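Local coordinates for protein aminotransferase TlmJ (Streptoalloteichus hindustanus, PDB 5UID) that probably catalyses transfer of amino groups with pyridoxal 5'-phosphate as its cofactor, as a dimeric member of the DegT/DnrJ/EryC1 aminotransferase family, at residues P35-F40 / V250-G255; Q54-S59 / R207-A212; S59-G64 / V178-F183; L211-M216 / R244-D249. One frame throughout, in Å; residues are numbered along the deposited sequence.

Interaction 1 of 4, residues P35-F40 / V250-G255; sequences PRTKVF and VAASIG. With PLP (pyridoxal-5'-phosphate), chain J.
Ala252 and Gly255 of helix 249-280 meet Thr37 and Phe40 of helix 35-48, an example of helix-helix packing in which small residues let two backbones draw close: the local axes approach to 7.9 Å and cross at 35°, running in broadly the same direction. Along 250-255 the partner changes with the face of the helix. Val250 turns from the helix pair to a bound pyridoxal-5'-phosphate, its CG1 3.5 Å from PLP C2A, and the methyl of Ala251 lies near PLP O4A. Ala252 faces back, its CB 3.6 Å from Thr37 CA and closely flanked by Arg36 O; a water donates to Arg36 O and, weakly, to Ala252 O. Ser253 CB lies 3.9 Å from NH2 of Arg36, whose chain bends at chi2 and chi3 and whose guanidinium forms a salt bridge with Glu24. Ser253 OG donates over 2.9 Å to Val250 O, which Ile254 N reaches from the same face. Ile254 touches the PLP methyl and packs on Phe26 of the second subunit. At Gly255 the ring of Phe40 arrives, its CG anti to the backbone N (chi1 -178°); a CB on Gly255 would collide with Phe40 CZ. Replacing Phe40 by alanine would probably open a gap beside Gly255 and remove its aromatic cover. Gly255 CA sits 3.9 Å from the Phe40 ring centroid, 21° off the normal, in a CH-pi contact.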
# COMPACT_ATOMS: atom_id res chain seq x y z
N PRO A 35 -16.71 -6.09 -5.36
CA PRO A 35 -17.12 -7.50 -5.32
C PRO A 35 -15.98 -8.48 -5.54
O PRO A 35 -16.04 -9.60 -5.02
CB PRO A 35 -18.17 -7.59 -6.45
CG PRO A 35 -17.86 -6.44 -7.35
CD PRO A 35 -17.36 -5.34 -6.45
N ARG A 36 -14.95 -8.10 -6.30
CA ARG A 36 -13.84 -9.03 -6.53
C ARG A 36 -13.01 -9.23 -5.27
O ARG A 36 -12.49 -10.33 -5.03
CB ARG A 36 -12.96 -8.53 -7.67
CG ARG A 36 -13.73 -8.13 -8.92
CD ARG A 36 -14.56 -9.29 -9.45
NE ARG A 36 -13.79 -10.17 -10.32
CZ ARG A 36 -13.79 -10.09 -11.65
NH1 ARG A 36 -14.53 -9.17 -12.26
NH2 ARG A 36 -13.06 -10.93 -12.36
N THR A 37 -12.86 -8.19 -4.44
CA THR A 37 -12.18 -8.35 -3.16
C THR A 37 -12.96 -9.28 -2.24
O THR A 37 -12.36 -10.10 -1.53
CB THR A 37 -11.97 -6.98 -2.51
OG1 THR A 37 -11.12 -6.18 -3.34
CG2 THR A 37 -11.33 -7.14 -1.13
N LYS A 38 -14.29 -9.17 -2.25
CA LYS A 38 -15.10 -10.06 -1.43
C LYS A 38 -14.97 -11.51 -1.89
O LYS A 38 -14.92 -12.43 -1.07
CB LYS A 38 -16.56 -9.61 -1.46
CG LYS A 38 -17.47 -10.34 -0.47
CD LYS A 38 -18.90 -9.83 -0.55
CE LYS A 38 -19.82 -10.61 0.38
NZ LYS A 38 -21.23 -10.15 0.29
N VAL A 39 -14.91 -11.73 -3.21
CA VAL A 39 -14.76 -13.08 -3.73
C VAL A 39 -13.40 -13.66 -3.36
O VAL A 39 -13.30 -14.82 -2.92
CB VAL A 39 -15.00 -13.10 -5.25
CG1 VAL A 39 -14.52 -14.41 -5.86
CG2 VAL A 39 -16.47 -12.86 -5.56
N PHE A 40 -12.33 -12.87 -3.51
CA PHE A 40 -11.00 -13.37 -3.20
C PHE A 40 -10.86 -13.68 -1.71
O PHE A 40 -10.24 -14.68 -1.33
CB PHE A 40 -9.94 -12.36 -3.64
CG PHE A 40 -8.52 -12.82 -3.39
CD1 PHE A 40 -8.14 -14.12 -3.69
CD2 PHE A 40 -7.58 -11.95 -2.87
CE1 PHE A 40 -6.84 -14.55 -3.46
CE2 PHE A 40 -6.28 -12.37 -2.65
CZ PHE A 40 -5.91 -13.67 -2.94
N VAL A 250 -8.59 -5.03 -8.84
CA VAL A 250 -7.69 -5.50 -9.88
C VAL A 250 -6.76 -6.56 -9.32
O VAL A 250 -6.62 -7.66 -9.87
CB VAL A 250 -6.91 -4.32 -10.50
CG1 VAL A 250 -6.17 -4.77 -11.74
CG2 VAL A 250 -7.85 -3.18 -10.81
N ALA A 251 -6.12 -6.26 -8.19
CA ALA A 251 -5.25 -7.24 -7.54
C ALA A 251 -6.05 -8.44 -7.04
O ALA A 251 -5.59 -9.58 -7.14
CB ALA A 251 -4.50 -6.58 -6.38
N ALA A 252 -7.26 -8.20 -6.51
CA ALA A 252 -8.06 -9.29 -5.99
C ALA A 252 -8.47 -10.26 -7.09
O ALA A 252 -8.49 -11.48 -6.88
CB ALA A 252 -9.30 -8.74 -5.27
N SER A 253 -8.82 -9.74 -8.28
CA SER A 253 -9.21 -10.62 -9.37
C SER A 253 -8.03 -11.47 -9.84
O SER A 253 -8.20 -12.63 -10.22
CB SER A 253 -9.77 -9.81 -10.54
OG SER A 253 -8.76 -9.08 -11.20
N ILE A 254 -6.82 -10.90 -9.82
CA ILE A 254 -5.63 -11.70 -10.07
C ILE A 254 -5.46 -12.76 -9.00
O ILE A 254 -5.07 -13.90 -9.28
CB ILE A 254 -4.39 -10.78 -10.16
CG1 ILE A 254 -4.53 -9.81 -11.34
CG2 ILE A 254 -3.11 -11.61 -10.30
CD1 ILE A 254 -3.36 -8.87 -11.48
N GLY A 255 -5.75 -12.41 -7.74
CA GLY A 255 -5.57 -13.35 -6.65
C GLY A 255 -6.42 -14.60 -6.78
O GLY A 255 -5.97 -15.71 -6.50
N1 PLP J . -3.21 -3.12 -10.48
C2 PLP J . -2.57 -4.33 -10.37
C2A PLP J . -2.74 -5.37 -11.43
C3 PLP J . -1.76 -4.60 -9.27
O3 PLP J . -1.13 -5.81 -9.18
C4 PLP J . -1.59 -3.65 -8.26
C4A PLP J . -1.26 -4.21 -6.90
O4A PLP J . -2.01 -4.04 -5.93
C5 PLP J . -2.24 -2.43 -8.38
C6 PLP J . -3.05 -2.17 -9.49
C5A PLP J . -2.10 -1.34 -7.34
O4P PLP J . -0.75 -1.20 -6.93
O HOH W 1 -11.62 -12.21 -7.21

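Interaction 2 of 4, residues Q54-S59 / R207-A212; sequences QVVSVS and RARKLA
Val56 and Arg209 mark the nearest backbone approach, their CA atoms 6.5 Å apart, where strand 55-58 and helix 202-212 run nearly parallel at 16° with local axes 8.8 Å from each other. This is helix-on-sheet packing in the PLP-binding domain: strand 55-58 is an outermost strand of the chain's mixed sheet, bonded through its backbone to strand 195-199, and the helix lies against it. Both methyls of Val56 rest on the aliphatic part of Arg209, with CG2 3.7 Å from Arg209 CG. The arginine then runs extended from CG to NE (chi3 176°), which carries its flat end along the strand, so that Val56 CG2 also stands 3.7 Å above the guanidinium plane, over its centre. More loosely, Ala208 CB comes to 4.4 Å from Val56 CG2, and its methyl also touches Phe199 and Leu71. At the polar end, Arg209 NH2 lies 2.8 Å from Val55 O and is hydrogen-bonded to Glu53 O. A leucine in place of Arg209 would probably leave Glu53 O without this donor and uncover part of Val56. One long side chain thus serves two chemistries, an apolar stem and guanidinium face against valine and an N-H group among main-chain carbonyls at the start of the strand.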
# COMPACT_ATOMS: atom_id res chain seq x y z
N GLN A 54 -13.38 -13.94 9.22
CA GLN A 54 -12.10 -13.83 9.92
C GLN A 54 -11.00 -13.22 9.06
O GLN A 54 -9.93 -12.90 9.59
CB GLN A 54 -11.64 -15.21 10.39
CG GLN A 54 -12.62 -15.93 11.29
CD GLN A 54 -12.11 -17.29 11.70
OE1 GLN A 54 -12.47 -18.31 11.10
NE2 GLN A 54 -11.27 -17.33 12.73
N VAL A 55 -11.24 -13.05 7.77
CA VAL A 55 -10.18 -12.73 6.81
C VAL A 55 -10.39 -11.31 6.30
O VAL A 55 -11.52 -10.90 6.00
CB VAL A 55 -10.18 -13.76 5.66
CG1 VAL A 55 -8.97 -13.60 4.82
CG2 VAL A 55 -10.24 -15.16 6.23
N VAL A 56 -9.29 -10.55 6.21
CA VAL A 56 -9.33 -9.15 5.81
C VAL A 56 -8.21 -8.90 4.81
O VAL A 56 -7.03 -9.12 5.11
CB VAL A 56 -9.18 -8.20 7.01
CG1 VAL A 56 -9.24 -6.75 6.54
CG2 VAL A 56 -10.25 -8.48 8.07
N SER A 57 -8.58 -8.44 3.61
CA SER A 57 -7.60 -8.09 2.60
C SER A 57 -6.91 -6.78 2.95
O SER A 57 -7.55 -5.84 3.44
CB SER A 57 -8.27 -7.98 1.23
OG SER A 57 -7.35 -7.58 0.23
N VAL A 58 -5.60 -6.71 2.72
CA VAL A 58 -4.80 -5.52 2.98
C VAL A 58 -3.85 -5.28 1.81
O VAL A 58 -3.75 -6.09 0.89
CB VAL A 58 -4.01 -5.60 4.31
CG1 VAL A 58 -4.97 -5.51 5.49
CG2 VAL A 58 -3.19 -6.88 4.36
N SER A 59 -3.14 -4.16 1.87
CA SER A 59 -2.31 -3.73 0.75
C SER A 59 -1.08 -4.61 0.58
O SER A 59 -0.64 -4.86 -0.55
CB SER A 59 -1.90 -2.27 0.92
OG SER A 59 -1.19 -2.09 2.14
N ARG A 207 -12.39 -4.80 13.72
CA ARG A 207 -11.55 -3.64 13.99
C ARG A 207 -10.53 -3.42 12.88
O ARG A 207 -10.25 -2.28 12.50
CB ARG A 207 -10.83 -3.80 15.33
CG ARG A 207 -11.73 -3.80 16.55
CD ARG A 207 -10.88 -3.87 17.81
NE ARG A 207 -9.88 -2.81 17.85
CZ ARG A 207 -8.76 -2.86 18.57
NH1 ARG A 207 -8.49 -3.92 19.31
NH2 ARG A 207 -7.90 -1.85 18.53
N ALA A 208 -9.96 -4.51 12.36
CA ALA A 208 -8.95 -4.39 11.32
C ALA A 208 -9.52 -3.77 10.05
O ALA A 208 -8.86 -2.96 9.39
CB ALA A 208 -8.34 -5.76 11.02
N ARG A 209 -10.75 -4.15 9.69
CA ARG A 209 -11.38 -3.59 8.49
C ARG A 209 -11.54 -2.08 8.61
O ARG A 209 -11.30 -1.35 7.65
CB ARG A 209 -12.73 -4.26 8.24
CG ARG A 209 -12.63 -5.71 7.82
CD ARG A 209 -14.00 -6.31 7.54
NE ARG A 209 -13.89 -7.67 7.04
CZ ARG A 209 -13.96 -8.76 7.80
NH1 ARG A 209 -14.17 -8.64 9.10
NH2 ARG A 209 -13.84 -9.96 7.25
N LYS A 210 -11.95 -1.60 9.79
CA LYS A 210 -12.10 -0.16 9.98
C LYS A 210 -10.74 0.53 10.00
O LYS A 210 -10.55 1.56 9.34
CB LYS A 210 -12.87 0.12 11.27
CG LYS A 210 -14.36 -0.17 11.18
CD LYS A 210 -15.02 -0.12 12.55
CE LYS A 210 -14.70 1.18 13.27
NZ LYS A 210 -15.27 1.21 14.65
N LEU A 211 -9.79 -0.02 10.76
CA LEU A 211 -8.47 0.59 10.84
C LEU A 211 -7.79 0.64 9.48
O LEU A 211 -7.14 1.63 9.14
CB LEU A 211 -7.60 -0.17 11.85
CG LEU A 211 -6.21 0.41 12.11
CD1 LEU A 211 -6.32 1.83 12.64
CD2 LEU A 211 -5.44 -0.46 13.08
N ALA A 212 -7.94 -0.42 8.68
CA ALA A 212 -7.38 -0.42 7.33
C ALA A 212 -8.05 0.61 6.43
O ALA A 212 -7.43 1.05 5.45
CB ALA A 212 -7.49 -1.81 6.71

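Interaction 3 of 4, residues S59-G64 / V178-F183; sequences SCCTEG and VGVWSF
With SG anti to the backbone N (chi1 -176°), Cys61 directs its sulfur along strand 178-182 to Val180, whose CG1, likewise anti to its own N, comes up to meet it: Cys61 SG and Val180 CG1 are 3.5 Å apart. Cys61 CB, placed by the backbone, is pressed against the strand, 3.3 Å from Trp181 O. Next to it, Cys61 CB and Ser182 CB stand at 3.5 Å, tighter than usual van der Waals contact for two carbons. One helical turn on, Gly64 CA lies 3.8 Å from Val180 CG1, and a CB at this glycine would strike that methyl. The helix start therefore sits on the strand through one small side chain and one missing one. The arrangement belongs to the phosphate-binding end of helix 61-72, in the large domain of a fold type I PLP enzyme. Cys61 N and Thr62 N are hydrogen-bonded to phosphate oxygens of the modified lysine (LLP) at position 187, and the N-H groups of the helix's first turn probably help to stabilise the negative charge. Ser182 joins them from the strand: its OG is hydrogen-bonded to the phosphate and also to Asp184 N. Just before the helix, Cys60 acts as N-cap, its SG accepting from Glu63 N over 3.4 Å at an N-H...S angle of 160°. The carboxylate of Glu63 leads away from the strand to a salt bridge with Arg243, while on the reverse face of the strand the Trp181 ring makes an edge-to-face contact with Phe44.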
# COMPACT_ATOMS: atom_id res chain seq x y z
N SER A 59 -3.14 -4.16 1.87
CA SER A 59 -2.31 -3.73 0.75
C SER A 59 -1.08 -4.61 0.58
O SER A 59 -0.64 -4.86 -0.55
CB SER A 59 -1.90 -2.27 0.92
OG SER A 59 -1.19 -2.09 2.14
N CYS A 60 -0.51 -5.09 1.68
CA CYS A 60 0.68 -5.93 1.63
C CYS A 60 0.87 -6.57 3.00
O CYS A 60 0.18 -6.25 3.96
CB CYS A 60 1.92 -5.12 1.23
SG CYS A 60 2.38 -3.84 2.40
N CYS A 61 1.84 -7.50 3.07
CA CYS A 61 2.06 -8.22 4.31
C CYS A 61 2.68 -7.32 5.38
O CYS A 61 2.31 -7.41 6.56
CB CYS A 61 2.95 -9.44 4.06
SG CYS A 61 3.21 -10.48 5.52
N THR A 62 3.63 -6.48 4.99
CA THR A 62 4.23 -5.54 5.94
C THR A 62 3.16 -4.69 6.60
O THR A 62 3.16 -4.50 7.82
CB THR A 62 5.25 -4.66 5.23
OG1 THR A 62 6.26 -5.48 4.63
CG2 THR A 62 5.90 -3.71 6.23
N GLU A 63 2.22 -4.17 5.81
CA GLU A 63 1.13 -3.39 6.37
C GLU A 63 0.27 -4.24 7.29
O GLU A 63 -0.19 -3.78 8.33
CB GLU A 63 0.29 -2.80 5.24
CG GLU A 63 -0.79 -1.85 5.71
CD GLU A 63 -0.24 -0.55 6.25
OE1 GLU A 63 0.93 -0.22 5.96
OE2 GLU A 63 -0.98 0.15 6.97
N GLY A 64 0.04 -5.51 6.91
CA GLY A 64 -0.66 -6.41 7.81
C GLY A 64 0.08 -6.66 9.10
O GLY A 64 -0.54 -6.81 10.16
N VAL A 178 -3.21 -14.40 14.97
CA VAL A 178 -3.25 -13.62 13.74
C VAL A 178 -2.33 -14.26 12.71
O VAL A 178 -1.24 -14.72 13.05
CB VAL A 178 -2.84 -12.15 13.98
CG1 VAL A 178 -2.96 -11.34 12.69
CG2 VAL A 178 -3.68 -11.52 15.10
N GLY A 179 -2.79 -14.31 11.47
CA GLY A 179 -1.96 -14.73 10.35
C GLY A 179 -1.89 -13.64 9.30
O GLY A 179 -2.87 -12.94 9.06
N VAL A 180 -0.72 -13.49 8.69
CA VAL A 180 -0.49 -12.50 7.64
C VAL A 180 0.17 -13.19 6.46
O VAL A 180 1.08 -14.01 6.63
CB VAL A 180 0.38 -11.32 8.13
CG1 VAL A 180 0.18 -10.11 7.24
CG2 VAL A 180 0.08 -10.99 9.59
N TRP A 181 -0.28 -12.86 5.25
CA TRP A 181 0.26 -13.41 4.02
C TRP A 181 0.72 -12.28 3.10
O TRP A 181 0.26 -11.14 3.20
CB TRP A 181 -0.78 -14.26 3.28
CG TRP A 181 -1.09 -15.56 3.95
CD1 TRP A 181 -0.61 -16.79 3.61
CD2 TRP A 181 -1.94 -15.76 5.08
NE1 TRP A 181 -1.12 -17.75 4.46
CE2 TRP A 181 -1.94 -17.14 5.37
CE3 TRP A 181 -2.71 -14.90 5.88
CZ2 TRP A 181 -2.67 -17.68 6.43
CZ3 TRP A 181 -3.43 -15.44 6.92
CH2 TRP A 181 -3.41 -16.82 7.19
N SER A 182 1.65 -12.62 2.21
CA SER A 182 2.15 -11.69 1.21
C SER A 182 1.85 -12.21 -0.19
O SER A 182 2.02 -13.41 -0.47
CB SER A 182 3.66 -11.47 1.33
OG SER A 182 4.14 -10.71 0.23
N PHE A 183 1.43 -11.31 -1.07
CA PHE A 183 1.22 -11.62 -2.48
C PHE A 183 2.10 -10.74 -3.36
O PHE A 183 1.73 -10.42 -4.49
CB PHE A 183 -0.25 -11.47 -2.85
CG PHE A 183 -1.20 -12.23 -1.94
CD1 PHE A 183 -0.94 -13.54 -1.58
CD2 PHE A 183 -2.34 -11.61 -1.45
CE1 PHE A 183 -1.80 -14.23 -0.74
CE2 PHE A 183 -3.21 -12.30 -0.61
CZ PHE A 183 -2.94 -13.61 -0.25

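Interaction 4 of 4, residues L211-M216 / R244-D249; sequences LASLGM and RSISND. With PLP (pyridoxal-5'-phosphate), chain J.
Ser213 and Arg244 are joined by a single, isolated beta bridge, set at the end of helix 202-212 in a contact otherwise made of loop. Its hydrogen bond is nearly straight: Ser245 N donates to Ala212 O over 2.8 Å at 170°, in the carbonyl plane. Ile246 CG2 lies beside the same acceptor, 3.7 Å from Ala212 O, and equally close to Ser213 OG. A water donates to Leu211 O and to Ser245 OG, tying the helix end to the loop a second time; Ser245 OG is also hydrogen-bonded to Glu63. The chain reverses in a type I' beta turn from Ser213 to Met216 (selenomethionine), with Leu214 and Gly215 at its centre, both at positive phi. The turn brings Leu214 CD2 to 4.2 Å from Arg244 CB. Arg244 then leads off, its chain extended (chi3 178°), to a salt bridge with Asp193 of the second subunit, and Ile246 CD1 lies 3.6 Å above one face of its guanidinium plane. Farther along 244-249 the loop reaches the pocket of the bound pyridoxal-5'-phosphate. There Asn248 caps helix 249-280, its OD1 accepting from Ala251 N, while ND2 is hydrogen-bonded to Asp193 of the second subunit and lies 3.4 Å from PLP C5A.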
# COMPACT_ATOMS: atom_id res chain seq x y z
N LEU A 211 -9.79 -0.02 10.76
CA LEU A 211 -8.47 0.59 10.84
C LEU A 211 -7.79 0.64 9.48
O LEU A 211 -7.14 1.63 9.14
CB LEU A 211 -7.60 -0.17 11.85
CG LEU A 211 -6.21 0.41 12.11
CD1 LEU A 211 -6.32 1.83 12.64
CD2 LEU A 211 -5.44 -0.46 13.08
N ALA A 212 -7.94 -0.42 8.68
CA ALA A 212 -7.38 -0.42 7.33
C ALA A 212 -8.05 0.61 6.43
O ALA A 212 -7.43 1.05 5.45
CB ALA A 212 -7.49 -1.81 6.71
N SER A 213 -9.28 1.00 6.73
CA SER A 213 -10.00 2.01 5.96
C SER A 213 -9.98 3.36 6.66
O SER A 213 -11.02 3.98 6.90
CB SER A 213 -11.43 1.56 5.70
OG SER A 213 -11.47 0.49 4.77
N LEU A 214 -8.78 3.82 7.02
CA LEU A 214 -8.55 5.16 7.58
C LEU A 214 -9.22 5.35 8.94
O LEU A 214 -9.43 6.48 9.38
CB LEU A 214 -9.01 6.25 6.61
CG LEU A 214 -8.27 6.32 5.27
CD1 LEU A 214 -9.20 6.83 4.18
CD2 LEU A 214 -7.05 7.21 5.39
N GLY A 215 -9.57 4.26 9.62
CA GLY A 215 -10.27 4.36 10.88
C GLY A 215 -11.68 4.88 10.79
O GLY A 215 -12.27 5.23 11.83
N MSE A 216 -12.26 4.95 9.60
CA MSE A 216 -13.60 5.49 9.41
C MSE A 216 -14.70 4.52 9.85
O MSE A 216 -14.52 3.30 9.81
CB MSE A 216 -13.83 5.87 7.95
CG MSE A 216 -13.04 7.09 7.48
SE MSE A 216 -13.50 7.61 5.66
CE MSE A 216 -12.82 6.05 4.71
N ARG A 244 -4.44 4.24 4.89
CA ARG A 244 -5.25 3.54 3.89
C ARG A 244 -4.50 2.26 3.54
O ARG A 244 -3.49 2.29 2.84
CB ARG A 244 -5.48 4.42 2.67
CG ARG A 244 -6.53 3.88 1.70
CD ARG A 244 -6.76 4.87 0.57
NE ARG A 244 -7.71 4.39 -0.43
CZ ARG A 244 -7.38 3.71 -1.52
NH1 ARG A 244 -6.11 3.40 -1.75
NH2 ARG A 244 -8.31 3.33 -2.39
N SER A 245 -5.00 1.13 4.05
CA SER A 245 -4.27 -0.13 4.03
C SER A 245 -5.02 -1.21 3.25
O SER A 245 -4.85 -2.40 3.51
CB SER A 245 -4.01 -0.60 5.46
OG SER A 245 -3.43 0.44 6.24
N ILE A 246 -5.85 -0.81 2.30
CA ILE A 246 -6.70 -1.74 1.57
C ILE A 246 -6.05 -2.09 0.24
O ILE A 246 -5.12 -1.42 -0.23
CB ILE A 246 -8.11 -1.16 1.36
CG1 ILE A 246 -8.03 0.15 0.57
CG2 ILE A 246 -8.81 -0.95 2.69
CD1 ILE A 246 -9.38 0.71 0.15
N SER A 247 -6.54 -3.16 -0.37
CA SER A 247 -6.17 -3.54 -1.72
C SER A 247 -7.27 -3.10 -2.67
O SER A 247 -8.16 -2.32 -2.31
CB SER A 247 -5.91 -5.05 -1.78
OG SER A 247 -5.29 -5.41 -3.00
N ASN A 248 -7.24 -3.60 -3.91
CA ASN A 248 -8.22 -3.21 -4.91
C ASN A 248 -8.69 -4.44 -5.68
O ASN A 248 -8.11 -5.53 -5.57
CB ASN A 248 -7.66 -2.14 -5.87
CG ASN A 248 -6.39 -2.60 -6.57
OD1 ASN A 248 -6.43 -3.47 -7.44
ND2 ASN A 248 -5.27 -1.98 -6.23
N ASP A 249 -9.76 -4.26 -6.46
CA ASP A 249 -10.36 -5.38 -7.18
C ASP A 249 -9.51 -5.85 -8.35
O ASP A 249 -9.71 -6.98 -8.81
CB ASP A 249 -11.76 -5.00 -7.68
CG ASP A 249 -12.85 -5.32 -6.68
OD1 ASP A 249 -12.53 -5.57 -5.50
OD2 ASP A 249 -14.04 -5.35 -7.07
N1 PLP J . -3.21 -3.12 -10.48
C2 PLP J . -2.57 -4.33 -10.37
C2A PLP J . -2.74 -5.37 -11.43
C3 PLP J . -1.76 -4.60 -9.27
O3 PLP J . -1.13 -5.81 -9.18
C4 PLP J . -1.59 -3.65 -8.26
C4A PLP J . -1.26 -4.21 -6.90
O4A PLP J . -2.01 -4.04 -5.93
C5 PLP J . -2.24 -2.43 -8.38
C6 PLP J . -3.05 -2.17 -9.49
C5A PLP J . -2.10 -1.34 -7.34
O4P PLP J . -0.75 -1.20 -6.93
O HOH W 2 -4.39 1.64 8.61

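How the interactions relate
Interaction 3 lies deepest, its centre about 8 Å from the centre of the chain, whereas the centres of the others lie 18 to 21 Å out; interactions 1 and 2 are nevertheless buried, and interaction 4 is partly buried beside the second subunit. Interactions 2 and 4 share Leu211 and Ala212 at the end of helix 202-212, and interactions 2 and 3 share Ser59, between strand 55-58 and helix 61-72. Asp249 ties interaction 4 to interaction 1: OD1 bonds with Thr37 OG1 and OD2 with Arg36 N. Chemistry follows place: close packing of small residues in interactions 1 and 3, an amphipathic arginine in interaction 2, and main-chain bonding in the loop of interaction 4.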